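Local coordinates for protein kinase A regulatory subunit, putative (Trypanosoma cruzi, PDB 6HYQ) that binds guanosine in its cyclic nucleotide-binding domains and probably serves as the regulatory subunit controlling a protein kinase A catalytic subunit, at residues P164-L169 with G269-V274; G189-H194 with V245-A250; V210-R215 with T222-F227. All blocks are in the same frame, centred on the assembly; numbering follows the deposited sequence.

Interaction 1: residues P164-L169 with G269-V274; sequences PFLGGL and GPVIDV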
loop_
_atom_site.group_PDB
_atom_site.type_symbol
_atom_site.label_atom_id
_atom_site.label_comp_id
_atom_site.label_asym_id
_atom_site.label_seq_id
_atom_site.Cartn_x
_atom_site.Cartn_y
_atom_site.Cartn_z
ATOM N N PRO A 164 8.113 13.434 -7.238
ATOM C CA PRO A 164 9.125 13.847 -6.268
ATOM C C PRO A 164 9.033 13.247 -4.889
ATOM O O PRO A 164 10.053 12.901 -4.303
ATOM C CB PRO A 164 8.955 15.387 -6.183
ATOM C CG PRO A 164 8.360 15.762 -7.524
ATOM C CD PRO A 164 7.406 14.560 -7.810
ATOM N N PHE A 165 7.892 13.244 -4.297
ATOM C CA PHE A 165 7.854 12.783 -2.910
ATOM C C PHE A 165 8.116 11.288 -2.811
ATOM O O PHE A 165 8.380 10.791 -1.713
ATOM C CB PHE A 165 6.493 13.175 -2.301
ATOM C CG PHE A 165 5.390 12.215 -2.537
ATOM C CD1 PHE A 165 4.725 12.222 -3.732
ATOM C CD2 PHE A 165 4.949 11.350 -1.536
ATOM C CE1 PHE A 165 3.681 11.386 -3.930
ATOM C CE2 PHE A 165 3.852 10.533 -1.760
ATOM C CZ PHE A 165 3.253 10.565 -2.968
ATOM N N LEU A 166 8.113 10.566 -3.944
ATOM C CA LEU A 166 8.441 9.156 -3.921
ATOM C C LEU A 166 9.948 8.915 -4.115
ATOM O O LEU A 166 10.407 7.760 -4.180
ATOM C CB LEU A 166 7.585 8.444 -5.003
ATOM C CG LEU A 166 6.054 8.424 -4.686
ATOM C CD1 LEU A 166 5.323 7.590 -5.753
ATOM C CD2 LEU A 166 5.753 7.840 -3.283
ATOM N N GLY A 167 10.721 9.968 -4.100
ATOM C CA GLY A 167 12.173 9.837 -4.247
ATOM C C GLY A 167 12.814 8.794 -3.355
ATOM O O GLY A 167 13.811 8.165 -3.729
ATOM N N GLY A 168 12.306 8.656 -2.118
ATOM C CA GLY A 168 12.926 7.818 -1.116
ATOM C C GLY A 168 12.482 6.362 -1.147
ATOM O O GLY A 168 12.815 5.636 -0.214
ATOM N N LEU A 169 11.596 5.945 -2.061
ATOM C CA LEU A 169 11.351 4.518 -2.309
ATOM C C LEU A 169 12.357 4.035 -3.343
ATOM O O LEU A 169 12.706 4.758 -4.305
ATOM C CB LEU A 169 9.930 4.258 -2.845
ATOM C CG LEU A 169 8.779 4.825 -2.039
ATOM C CD1 LEU A 169 7.535 4.371 -2.661
ATOM C CD2 LEU A 169 8.747 4.461 -0.629
ATOM N N GLY A 269 5.536 4.009 3.837
ATOM C CA GLY A 269 6.389 3.995 5.005
ATOM C C GLY A 269 7.695 4.764 4.934
ATOM O O GLY A 269 7.946 5.618 5.788
ATOM N N PRO A 270 8.571 4.471 3.960
ATOM C CA PRO A 270 9.903 5.106 3.945
ATOM C C PRO A 270 9.892 6.555 3.487
ATOM O O PRO A 270 10.949 7.180 3.504
ATOM C CB PRO A 270 10.694 4.238 2.994
ATOM C CG PRO A 270 9.814 3.005 2.828
ATOM C CD PRO A 270 8.468 3.413 2.955
ATOM N N VAL A 271 8.726 7.101 3.089
ATOM C CA VAL A 271 8.578 8.516 2.746
ATOM C C VAL A 271 7.642 9.244 3.686
ATOM O O VAL A 271 7.433 10.474 3.527
ATOM C CB VAL A 271 8.100 8.712 1.273
ATOM C CG1 VAL A 271 8.990 7.955 0.252
ATOM C CG2 VAL A 271 6.632 8.255 1.051
ATOM N N ILE A 272 7.134 8.590 4.708
ATOM C CA ILE A 272 6.223 9.318 5.578
ATOM C C ILE A 272 6.853 10.645 6.010
ATOM O O ILE A 272 6.157 11.654 6.163
ATOM C CB ILE A 272 5.831 8.478 6.806
ATOM C CG1 ILE A 272 4.801 7.395 6.446
ATOM C CG2 ILE A 272 5.331 9.413 7.919
ATOM C CD1 ILE A 272 3.439 7.550 7.062
ATOM N N ASP A 273 8.165 10.644 6.293
ATOM C CA ASP A 273 8.835 11.821 6.850
ATOM C C ASP A 273 8.931 12.973 5.847
ATOM O O ASP A 273 8.910 14.140 6.256
ATOM C CB ASP A 273 10.218 11.428 7.377
ATOM C CG ASP A 273 10.159 10.551 8.688
ATOM O OD1 ASP A 273 9.241 10.702 9.530
ATOM O OD2 ASP A 273 11.048 9.683 8.883
ATOM N N VAL A 274 9.032 12.688 4.541
ATOM C CA VAL A 274 8.798 13.742 3.542
ATOM C C VAL A 274 7.372 14.294 3.678
ATOM O O VAL A 274 7.142 15.516 3.644
ATOM C CB VAL A 274 9.086 13.230 2.108
ATOM C CG1 VAL A 274 8.776 14.286 1.037
ATOM C CG2 VAL A 274 10.553 12.815 1.978
#
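Phe165 and Leu166 lie on a 3-10 turn between helix 149-160 and helix 171-179, consistent with the helix/3-10/helix (N3A) motif of cyclic nucleotide-binding domains; they pack against Val271, just before helix 272-275, and Phe165 also meets Val274 in that helix. The contact is apolar, burying 278 Å² over both sides. Val271 is the central residue: its two methyls split the work. With CG1 anti to the carbonyl carbon (chi1 -53°), that methyl lies between the Phe165 carbonyl and the Leu169 side chain, 3.5 Å from Phe165 O and 3.6 Å from Leu169 CD2. CG2 instead leans toward the aromatic side, 4.4 Å from both Phe165 CD2 and Leu166 CD2, a looser, oblique approach to the ring. Leu166 CD2 lies above one face of that ring, toward its rim, and His232 meets the ring as well. Leu169 crosses both Val271 and Pro270 at about a right angle, its CD2 lying 3.7 Å from Pro270 CD. Backbone bonds from Gly167 N to Pro164 O and from Leu169 N to Leu166 O hold the turn compact. Three residues beyond Val271, Val274 CG1 completes the contact, 4.2 Å from Phe165 CB.

Interaction 2: residues G189-H194 with V245-A250; sequences GEYIIH and VADVVA. With GMP (guanosine), chain F.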
loop_
_atom_site.group_PDB
_atom_site.type_symbol
_atom_site.label_atom_id
_atom_site.label_comp_id
_atom_site.label_asym_id
_atom_site.label_seq_id
_atom_site.Cartn_x
_atom_site.Cartn_y
_atom_site.Cartn_z
ATOM N N GLY A 189 -14.961 20.416 -11.424
ATOM C CA GLY A 189 -15.949 20.796 -10.384
ATOM C C GLY A 189 -16.419 19.650 -9.464
ATOM O O GLY A 189 -17.085 19.917 -8.459
ATOM N N GLU A 190 -16.001 18.404 -9.733
ATOM C CA GLU A 190 -16.331 17.287 -8.865
ATOM C C GLU A 190 -15.425 17.228 -7.647
ATOM O O GLU A 190 -14.212 17.439 -7.722
ATOM C CB GLU A 190 -16.217 15.962 -9.621
ATOM C CG GLU A 190 -16.468 14.721 -8.752
ATOM C CD GLU A 190 -16.304 13.390 -9.572
ATOM O OE1 GLU A 190 -16.485 12.302 -8.993
ATOM O OE2 GLU A 190 -16.055 13.474 -10.773
ATOM N N TYR A 191 -16.054 16.906 -6.514
ATOM C CA TYR A 191 -15.324 16.711 -5.252
ATOM C C TYR A 191 -14.458 15.451 -5.307
ATOM O O TYR A 191 -14.985 14.352 -5.552
ATOM C CB TYR A 191 -16.324 16.652 -4.063
ATOM C CG TYR A 191 -16.727 18.029 -3.692
ATOM C CD1 TYR A 191 -17.522 18.763 -4.511
ATOM C CD2 TYR A 191 -16.175 18.647 -2.575
ATOM C CE1 TYR A 191 -17.856 20.071 -4.149
ATOM C CE2 TYR A 191 -16.489 19.929 -2.218
ATOM C CZ TYR A 191 -17.317 20.638 -2.987
ATOM O OH TYR A 191 -17.587 21.920 -2.587
ATOM N N ILE A 192 -13.135 15.616 -5.074
ATOM C CA ILE A 192 -12.232 14.496 -4.763
ATOM C C ILE A 192 -12.357 14.131 -3.293
ATOM O O ILE A 192 -12.429 12.942 -2.927
ATOM C CB ILE A 192 -10.763 14.878 -5.110
ATOM C CG1 ILE A 192 -10.691 15.214 -6.571
ATOM C CG2 ILE A 192 -9.757 13.845 -4.698
ATOM C CD1 ILE A 192 -9.343 15.675 -7.080
ATOM N N ILE A 193 -12.368 15.139 -2.448
ATOM C CA ILE A 193 -12.484 14.916 -1.029
ATOM C C ILE A 193 -13.481 15.923 -0.472
ATOM O O ILE A 193 -13.466 17.101 -0.882
ATOM C CB ILE A 193 -11.134 15.082 -0.317
ATOM C CG1 ILE A 193 -10.131 13.997 -0.703
ATOM C CG2 ILE A 193 -11.349 15.016 1.173
ATOM C CD1 ILE A 193 -8.757 14.476 -0.397
ATOM N N HIS A 194 -14.317 15.477 0.450
ATOM C CA HIS A 194 -15.232 16.369 1.108
ATOM C C HIS A 194 -14.752 16.733 2.527
ATOM O O HIS A 194 -14.319 15.869 3.302
ATOM C CB HIS A 194 -16.674 15.784 1.221
ATOM C CG HIS A 194 -17.455 15.847 -0.056
ATOM N ND1 HIS A 194 -17.997 17.027 -0.510
ATOM C CD2 HIS A 194 -17.776 14.895 -0.989
ATOM C CE1 HIS A 194 -18.648 16.806 -1.639
ATOM N NE2 HIS A 194 -18.521 15.527 -1.961
ATOM N N VAL A 245 -10.070 18.081 6.862
ATOM C CA VAL A 245 -10.101 19.459 7.282
ATOM C C VAL A 245 -10.209 20.409 6.085
ATOM O O VAL A 245 -10.187 21.641 6.267
ATOM C CB VAL A 245 -8.799 19.726 8.041
ATOM C CG1 VAL A 245 -8.657 18.795 9.209
ATOM C CG2 VAL A 245 -7.683 19.511 7.131
ATOM N N ALA A 246 -10.348 19.858 4.862
ATOM C CA ALA A 246 -10.571 20.646 3.652
ATOM C C ALA A 246 -11.321 19.841 2.619
ATOM O O ALA A 246 -11.302 18.595 2.657
ATOM C CB ALA A 246 -9.246 21.086 3.012
ATOM N N ASP A 247 -12.012 20.547 1.743
ATOM C CA ASP A 247 -12.466 19.988 0.467
ATOM C C ASP A 247 -11.298 20.008 -0.494
ATOM O O ASP A 247 -10.499 20.955 -0.494
ATOM C CB ASP A 247 -13.595 20.776 -0.222
ATOM C CG ASP A 247 -14.834 21.053 0.662
ATOM O OD1 ASP A 247 -15.417 20.159 1.298
ATOM O OD2 ASP A 247 -15.307 22.203 0.629
ATOM N N VAL A 248 -11.263 18.998 -1.384
ATOM C CA VAL A 248 -10.386 19.025 -2.534
ATOM C C VAL A 248 -11.272 18.804 -3.705
ATOM O O VAL A 248 -11.979 17.754 -3.758
ATOM C CB VAL A 248 -9.282 17.966 -2.504
ATOM C CG1 VAL A 248 -8.293 18.184 -3.812
ATOM C CG2 VAL A 248 -8.478 18.008 -1.219
ATOM N N VAL A 249 -11.267 19.771 -4.622
ATOM C CA VAL A 249 -12.161 19.770 -5.763
ATOM C C VAL A 249 -11.355 19.907 -7.093
ATOM O O VAL A 249 -10.485 20.781 -7.239
ATOM C CB VAL A 249 -13.207 20.894 -5.693
ATOM C CG1 VAL A 249 -14.171 20.635 -6.680
ATOM C CG2 VAL A 249 -13.976 20.906 -4.318
ATOM N N ALA A 250 -11.756 19.129 -8.104
ATOM C CA ALA A 250 -11.128 19.239 -9.416
ATOM C C ALA A 250 -11.487 20.587 -10.043
ATOM O O ALA A 250 -12.652 20.988 -10.047
ATOM C CB ALA A 250 -11.583 18.087 -10.336
HETATM O "O5'" GMP F . -7.804 17.740 4.493
HETATM C "C5'" GMP F . -8.043 17.183 3.197
HETATM C "C4'" GMP F . -6.798 17.239 2.348
HETATM O "O4'" GMP F . -6.628 18.579 1.861
HETATM C "C3'" GMP F . -5.475 16.918 3.029
HETATM O "O3'" GMP F . -5.235 15.524 3.182
HETATM C "C2'" GMP F . -4.484 17.611 2.108
HETATM O "O2'" GMP F . -4.260 16.768 0.963
HETATM C "C1'" GMP F . -5.286 18.863 1.687
HETATM N N9 GMP F . -5.000 20.004 2.537
HETATM C C8 GMP F . -5.575 20.190 3.760
HETATM N N7 GMP F . -5.062 21.299 4.330
HETATM C C5 GMP F . -4.127 21.732 3.484
HETATM C C6 GMP F . -3.184 22.907 3.556
HETATM O O6 GMP F . -3.179 23.661 4.515
HETATM N N1 GMP F . -2.329 23.132 2.455
HETATM C C2 GMP F . -2.281 22.288 1.308
HETATM N N2 GMP F . -1.347 22.525 0.183
HETATM N N3 GMP F . -3.160 21.181 1.284
HETATM C C4 GMP F . -4.102 20.937 2.373
HETATM O O HOH W 1 -17.940 19.153 1.177
#
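Residues 189-194 and 245-250 pair antiparallel through a classic beta bulge: Ile192 and Ile193 both face Val248, and the register slips by one between Tyr191–Val249 and Ile193–Val248. Val248 O accepts both amides, Ile192 N at 2.8 Å (N-H...O angle 133°) and Ile193 N at 3.0 Å, nearly straight at 169° and on a lone pair. Just before the bulge, the Tyr191 ring has a partner on each face, both offset toward its rim. With Val249 CG1 anti to the backbone N (chi1 -168°), CG2 makes a CH-pi contact over one face, 3.5 Å from the centroid; His194 CE1 lies over the other. Asp247 fills the edge, its CG 3.5 Å from Tyr191 CE2 and its carboxylate turned steeply to the ring. A water 2.7 Å from both His194 ND1 and Asp247 OD1 donates to OD1, which also accepts Tyr195 N, while OD2 is salt-bridged to Arg215. On the other sheet face Ile193 and Val248 run side by side, CD1 to CG2 3.6 Å. Val245 N donates to guanosine O5' (3.3 Å). Strand 247-250 lies between edge strand 191-193 and strand 210-215, while Ile192 and Ala250 reach Phe186 of strand 182-186.

Interaction 3: residues V210-R215 with T222-F227; sequences VEVIGR and TKVCEF. With GMP (guanosine), chain F.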
loop_
_atom_site.group_PDB
_atom_site.type_symbol
_atom_site.label_atom_id
_atom_site.label_comp_id
_atom_site.label_asym_id
_atom_site.label_seq_id
_atom_site.Cartn_x
_atom_site.Cartn_y
_atom_site.Cartn_z
ATOM N N VAL A 210 -6.142 20.750 -9.096
ATOM C CA VAL A 210 -7.183 20.733 -8.063
ATOM C C VAL A 210 -7.050 21.927 -7.139
ATOM O O VAL A 210 -5.962 22.476 -6.950
ATOM C CB VAL A 210 -7.139 19.454 -7.203
ATOM C CG1 VAL A 210 -7.009 18.275 -8.122
ATOM C CG2 VAL A 210 -5.963 19.517 -6.290
ATOM N N GLU A 211 -8.176 22.256 -6.512
ATOM C CA GLU A 211 -8.231 23.265 -5.452
ATOM C C GLU A 211 -8.652 22.597 -4.131
ATOM O O GLU A 211 -9.534 21.737 -4.081
ATOM C CB GLU A 211 -9.241 24.400 -5.751
ATOM C CG GLU A 211 -10.650 23.920 -5.908
ATOM C CD GLU A 211 -11.627 24.996 -6.337
ATOM O OE1 GLU A 211 -12.725 24.616 -6.821
ATOM O OE2 GLU A 211 -11.310 26.205 -6.205
ATOM N N VAL A 212 -7.973 23.086 -3.076
ATOM C CA VAL A 212 -8.138 22.696 -1.675
ATOM C C VAL A 212 -8.950 23.832 -1.045
ATOM O O VAL A 212 -8.504 24.977 -1.063
ATOM C CB VAL A 212 -6.779 22.522 -0.997
ATOM C CG1 VAL A 212 -6.934 22.092 0.455
ATOM C CG2 VAL A 212 -5.889 21.536 -1.850
ATOM N N ILE A 213 -10.176 23.542 -0.533
ATOM C CA ILE A 213 -11.095 24.568 -0.030
ATOM C C ILE A 213 -11.314 24.268 1.438
ATOM O O ILE A 213 -12.055 23.333 1.789
ATOM C CB ILE A 213 -12.424 24.607 -0.776
ATOM C CG1 ILE A 213 -12.189 24.831 -2.279
ATOM C CG2 ILE A 213 -13.337 25.675 -0.097
ATOM C CD1 ILE A 213 -13.413 24.707 -3.150
ATOM N N GLY A 214 -10.660 25.059 2.297
ATOM C CA GLY A 214 -10.708 24.862 3.723
ATOM C C GLY A 214 -11.904 25.567 4.364
ATOM O O GLY A 214 -12.861 25.978 3.705
ATOM N N ARG A 215 -11.845 25.686 5.680
ATOM C CA ARG A 215 -12.835 26.452 6.417
ATOM C C ARG A 215 -12.122 27.392 7.369
ATOM O O ARG A 215 -11.246 26.965 8.126
ATOM C CB ARG A 215 -13.774 25.536 7.176
ATOM C CG ARG A 215 -14.471 24.499 6.348
ATOM C CD ARG A 215 -15.493 25.095 5.422
ATOM N NE ARG A 215 -16.219 24.079 4.676
ATOM C CZ ARG A 215 -15.845 23.633 3.477
ATOM N NH1 ARG A 215 -14.763 24.101 2.911
ATOM N NH2 ARG A 215 -16.575 22.738 2.850
ATOM N N THR A 222 -12.897 28.889 2.350
ATOM C CA THR A 222 -11.747 29.679 1.939
ATOM C C THR A 222 -10.819 28.798 1.102
ATOM O O THR A 222 -10.514 27.666 1.482
ATOM C CB THR A 222 -11.006 30.270 3.168
ATOM O OG1 THR A 222 -9.952 31.141 2.742
ATOM C CG2 THR A 222 -10.424 29.153 4.113
ATOM N N LYS A 223 -10.419 29.294 -0.054
ATOM C CA LYS A 223 -9.449 28.594 -0.880
ATOM C C LYS A 223 -8.051 28.682 -0.243
ATOM O O LYS A 223 -7.612 29.753 0.172
ATOM C CB LYS A 223 -9.470 29.194 -2.288
ATOM C CG LYS A 223 -8.786 28.343 -3.345
ATOM C CD LYS A 223 -8.543 29.121 -4.621
ATOM C CE LYS A 223 -7.822 28.298 -5.658
ATOM N NZ LYS A 223 -8.451 28.417 -6.981
ATOM N N VAL A 224 -7.358 27.544 -0.134
ATOM C CA VAL A 224 -6.011 27.467 0.439
ATOM C C VAL A 224 -4.930 27.558 -0.638
ATOM O O VAL A 224 -4.115 28.478 -0.628
ATOM C CB VAL A 224 -5.844 26.162 1.220
ATOM C CG1 VAL A 224 -4.452 26.109 1.833
ATOM C CG2 VAL A 224 -6.903 26.058 2.230
ATOM N N CYS A 225 -4.969 26.648 -1.603
ATOM C CA CYS A 225 -4.022 26.605 -2.707
ATOM C C CYS A 225 -4.594 25.727 -3.808
ATOM O O CYS A 225 -5.639 25.102 -3.646
ATOM C CB CYS A 225 -2.694 26.046 -2.224
ATOM S SG CYS A 225 -2.907 24.378 -1.617
ATOM N N GLU A 226 -3.817 25.559 -4.864
ATOM C CA GLU A 226 -4.091 24.590 -5.913
ATOM C C GLU A 226 -3.008 23.517 -5.931
ATOM O O GLU A 226 -1.905 23.705 -5.424
ATOM C CB GLU A 226 -4.149 25.256 -7.289
ATOM C CG GLU A 226 -5.284 26.218 -7.482
ATOM C CD GLU A 226 -5.485 26.614 -8.920
ATOM O OE1 GLU A 226 -6.616 26.974 -9.300
ATOM O OE2 GLU A 226 -4.521 26.533 -9.684
ATOM N N PHE A 227 -3.294 22.401 -6.591
ATOM C CA PHE A 227 -2.310 21.343 -6.729
ATOM C C PHE A 227 -2.374 20.831 -8.140
ATOM O O PHE A 227 -3.407 20.944 -8.777
ATOM C CB PHE A 227 -2.554 20.183 -5.789
ATOM C CG PHE A 227 -1.922 20.358 -4.472
ATOM C CD1 PHE A 227 -0.613 20.753 -4.381
ATOM C CD2 PHE A 227 -2.610 20.077 -3.312
ATOM C CE1 PHE A 227 -0.027 20.878 -3.171
ATOM C CE2 PHE A 227 -2.011 20.189 -2.119
ATOM C CZ PHE A 227 -0.740 20.581 -2.041
HETATM O "O5'" GMP F . -7.804 17.740 4.493
HETATM C "C5'" GMP F . -8.043 17.183 3.197
HETATM C "C4'" GMP F . -6.798 17.239 2.348
HETATM O "O4'" GMP F . -6.628 18.579 1.861
HETATM C "C3'" GMP F . -5.475 16.918 3.029
HETATM O "O3'" GMP F . -5.235 15.524 3.182
HETATM C "C2'" GMP F . -4.484 17.611 2.108
HETATM O "O2'" GMP F . -4.260 16.768 0.963
HETATM C "C1'" GMP F . -5.286 18.863 1.687
HETATM N N9 GMP F . -5.000 20.004 2.537
HETATM C C8 GMP F . -5.575 20.190 3.760
HETATM N N7 GMP F . -5.062 21.299 4.330
HETATM C C5 GMP F . -4.127 21.732 3.484
HETATM C C6 GMP F . -3.184 22.907 3.556
HETATM O O6 GMP F . -3.179 23.661 4.515
HETATM N N1 GMP F . -2.329 23.132 2.455
HETATM C C2 GMP F . -2.281 22.288 1.308
HETATM N N2 GMP F . -1.347 22.525 0.183
HETATM N N3 GMP F . -3.160 21.181 1.284
HETATM C C4 GMP F . -4.102 20.937 2.373
#
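Val212 and Phe227 touch each other, CG2 to CD2 at 3.9 Å, and both meet the bound guanosine. Val212 CG1, anti to the backbone N (chi1 -179°), lies over the face of the base, 3.5 Å from guanosine N9. Val224 CG1 and Cys225 SG approach from that same side, SG near guanosine N2. The Phe227 ring meets that amino group obliquely through its CZ; both contacts with N2 are unusually short, their exact distances doubtful.

The backbone ladder sets these side chains in place. Val212 binds two successive residues of the opposite strand: its O takes Val224 N with an N-H...O angle of 176°, and its N donates to Cys225 O at 173°. The register accordingly slips by one between Glu211–Glu226 and Ile213–Lys223, as at a beta bulge, and Val224 and Cys225 can both reach the base. Val210 and Phe227 exchange a pair of bonds at one end, where Val210 CG2 packs on Phe227 CB (3.5 Å). At the other, Gly214 O is gripped from opposite faces of its plane by Thr222 N and by NH1 (2.8 Å) of Arg215, whose other arm is the one salt-bridged to Asp247.

Away from the nucleoside, Lys223 NZ bridges Glu226 OE1 (3.3 Å) and, more weakly, Glu211 OE2 (3.7 Å). This is a twisted beta hairpin of a cyclic nucleotide-binding domain, its inner face forming one wall of the nucleoside site.

Overall arrangement
Following the chain from the N terminus, 164-169 comes first and is met by 269-274, so interaction 1 closes the outermost loop, around the strands of the second cyclic nucleotide-binding domain. Interaction 2 closes a smaller loop inside it, from 189-194 to 245-250, and interaction 3, a hairpin, is nested within that; none cross. Interactions 2 and 3 have centres about 9 Å apart and share one antiparallel sheet, joined where Asp247 O probably accepts Ile213 N and Ala246 packs on Val212; both touch the same guanosine. Interaction 1 lies about 24 Å from either, centre to centre, tying the loop before helix 171-179 to the start of helix 272-275.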